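Local coordinates for geobacter metallireducens SMUG1 (Geobacter metallireducens, PDB 5H9I), which belongs to the uracil-DNA glycosylase superfamily, as a SMUG1-type protein with an alpha/beta fold, and binds xanthine in a pocket, at residues A138-L143 with E194-E199. Numbering follows the deposited sequence.
Sequences ANYCPL and EARCHE. With XAN (xanthine), chain B.
Tyr-140 and Arg-196 carry the whole contact between residues 138-143 and 194-199, yet the residue just before the tyrosine serves another purpose. Asn-139, the last residue of strand 135-139, belongs to the xanthine pocket: its amide pairs with the ligand through two bonds, N1 of xanthine donating to Asn-139 OD1 at 2.7 Å and Asn-139 ND2 donating to xanthine O2 at 2.6 Å. The two bonds hold the amide against the N1 and O2 atoms of xanthine and fix its rotation; xanthine is also hydrogen-bonded to Met-60, Phe-74, Glu-111 and His-213.

One residue on, the chain leaves the strand and Tyr-140 turns to the helix. With its CG anti to the backbone N (chi1 177°), the ring reaches Arg-196, whose CB lies over one face, 3.8 Å from the centroid and 14° off the ring normal, a CH-pi contact. Arg-196 CG continues across the same face, 3.7 Å from Tyr-140 CE2. Bends at chi2 and chi3 then carry the arginine along the face and past the rim to the hydroxyl, where NE donates to Tyr-140 OH at 3.1 Å with an N-H...O angle of 154°; the hydroxyl sits near the guanidinium edge, tilted somewhat from its plane, and the guanidinium and ring planes are steeply inclined to each other. Asp-171 OD1 completes the group, hydrogen-bonded to Tyr-140 OH and salt-bridged to Arg-196 NH2. This carboxylate probably offsets the arginine's charge beside the buried ring.

Further along, Cys-141 SG accepts a weak bond from Leu-143 N, at 3.6 Å. Helix 160-181 supplies Asp-171 and also packs Cys-170 against Tyr-140 and Phe-167 against Arg-196. The contact therefore joins the loop just after edge strand 135-139 of the parallel sheet to helix 191-201, which follows strand 185-189, with helix 160-181 contacting both partners.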
# COMPACT_ATOMS: atom_id res chain seq x y z
N ALA A 138 0.41 2.60 4.01
CA ALA A 138 -0.63 1.67 3.65
C ALA A 138 -1.01 1.78 2.21
O ALA A 138 -0.67 2.76 1.58
CB ALA A 138 -1.87 1.96 4.49
N ASN A 139 -1.64 0.72 1.64
CA ASN A 139 -2.18 0.87 0.28
C ASN A 139 -3.69 1.12 0.37
O ASN A 139 -4.35 0.49 1.17
CB ASN A 139 -2.00 -0.40 -0.54
CG ASN A 139 -0.77 -0.35 -1.37
OD1 ASN A 139 -0.28 0.69 -1.74
ND2 ASN A 139 -0.14 -1.55 -1.51
N TYR A 140 -4.20 1.88 -0.56
CA TYR A 140 -5.63 2.07 -0.70
C TYR A 140 -6.31 0.77 -1.09
O TYR A 140 -7.34 0.44 -0.51
CB TYR A 140 -5.82 3.10 -1.79
CG TYR A 140 -7.28 3.37 -2.14
CD1 TYR A 140 -8.08 4.00 -1.26
CD2 TYR A 140 -7.83 2.84 -3.31
CE1 TYR A 140 -9.44 4.19 -1.54
CE2 TYR A 140 -9.13 3.02 -3.60
CZ TYR A 140 -9.90 3.73 -2.76
OH TYR A 140 -11.24 3.89 -3.06
N CYS A 141 -5.73 0.06 -2.07
CA CYS A 141 -6.31 -1.19 -2.59
C CYS A 141 -5.30 -2.28 -2.42
O CYS A 141 -4.20 -2.14 -2.85
CB CYS A 141 -6.70 -0.95 -4.05
SG CYS A 141 -7.29 -2.46 -4.87
N PRO A 142 -5.66 -3.33 -1.72
CA PRO A 142 -4.69 -4.41 -1.51
C PRO A 142 -4.63 -5.46 -2.62
O PRO A 142 -3.76 -6.33 -2.55
CB PRO A 142 -5.19 -5.05 -0.26
CG PRO A 142 -6.66 -4.95 -0.37
CD PRO A 142 -6.89 -3.54 -0.90
N LEU A 143 -5.49 -5.36 -3.60
CA LEU A 143 -5.58 -6.39 -4.66
C LEU A 143 -4.70 -6.06 -5.81
O LEU A 143 -4.57 -4.86 -6.17
CB LEU A 143 -7.01 -6.38 -5.12
CG LEU A 143 -8.07 -6.77 -4.14
CD1 LEU A 143 -9.45 -6.67 -4.80
CD2 LEU A 143 -7.84 -8.08 -3.44
N GLU A 194 -3.65 10.00 -4.25
CA GLU A 194 -4.02 11.31 -3.74
C GLU A 194 -5.53 11.52 -4.00
O GLU A 194 -6.20 11.98 -3.10
CB GLU A 194 -3.26 12.45 -4.31
CG GLU A 194 -3.63 13.78 -3.68
CD GLU A 194 -3.30 14.97 -4.53
OE1 GLU A 194 -3.38 16.06 -3.92
OE2 GLU A 194 -2.83 14.85 -5.65
N ALA A 195 -5.97 11.21 -5.22
CA ALA A 195 -7.38 11.51 -5.54
C ALA A 195 -8.32 10.67 -4.72
O ALA A 195 -9.37 11.21 -4.24
CB ALA A 195 -7.64 11.26 -7.02
N ARG A 196 -7.97 9.39 -4.48
CA ARG A 196 -8.80 8.58 -3.60
C ARG A 196 -8.84 9.12 -2.17
O ARG A 196 -9.87 9.01 -1.49
CB ARG A 196 -8.38 7.15 -3.56
CG ARG A 196 -8.44 6.43 -4.94
CD ARG A 196 -9.76 6.60 -5.68
NE ARG A 196 -10.95 6.37 -4.84
CZ ARG A 196 -12.13 6.95 -5.00
NH1 ARG A 196 -12.37 7.76 -6.03
NH2 ARG A 196 -13.12 6.66 -4.15
N CYS A 197 -7.69 9.60 -1.65
CA CYS A 197 -7.66 10.16 -0.31
C CYS A 197 -8.60 11.41 -0.25
O CYS A 197 -9.27 11.53 0.77
CB CYS A 197 -6.24 10.54 0.10
SG CYS A 197 -5.13 9.08 0.32
N HIS A 198 -8.56 12.31 -1.20
CA HIS A 198 -9.46 13.46 -1.13
C HIS A 198 -10.88 12.94 -1.16
O HIS A 198 -11.73 13.47 -0.36
CB HIS A 198 -9.21 14.41 -2.30
CG HIS A 198 -7.98 15.22 -2.22
ND1 HIS A 198 -7.79 16.20 -1.30
CD2 HIS A 198 -6.88 15.24 -3.00
CE1 HIS A 198 -6.62 16.78 -1.50
NE2 HIS A 198 -6.04 16.18 -2.51
N GLU A 199 -11.19 11.97 -1.95
CA GLU A 199 -12.59 11.46 -2.10
C GLU A 199 -13.08 10.77 -0.81
O GLU A 199 -14.19 10.99 -0.34
CB GLU A 199 -12.76 10.48 -3.24
CG GLU A 199 -12.70 11.08 -4.64
CD GLU A 199 -14.04 11.69 -5.06
OE1 GLU A 199 -15.05 11.06 -4.86
OE2 GLU A 199 -14.00 12.80 -5.51
N9 XAN B . 4.90 -0.34 -5.81
C4 XAN B . 3.93 -0.26 -4.94
N3 XAN B . 3.63 -0.89 -3.81
C2 XAN B . 2.59 -0.57 -3.17
O2 XAN B . 2.31 -1.20 -2.18
N1 XAN B . 1.78 0.43 -3.54
C6 XAN B . 1.97 1.15 -4.61
O6 XAN B . 1.20 2.04 -4.99
C5 XAN B . 3.07 0.80 -5.40
N7 XAN B . 3.56 1.28 -6.53
C8 XAN B . 4.67 0.60 -6.78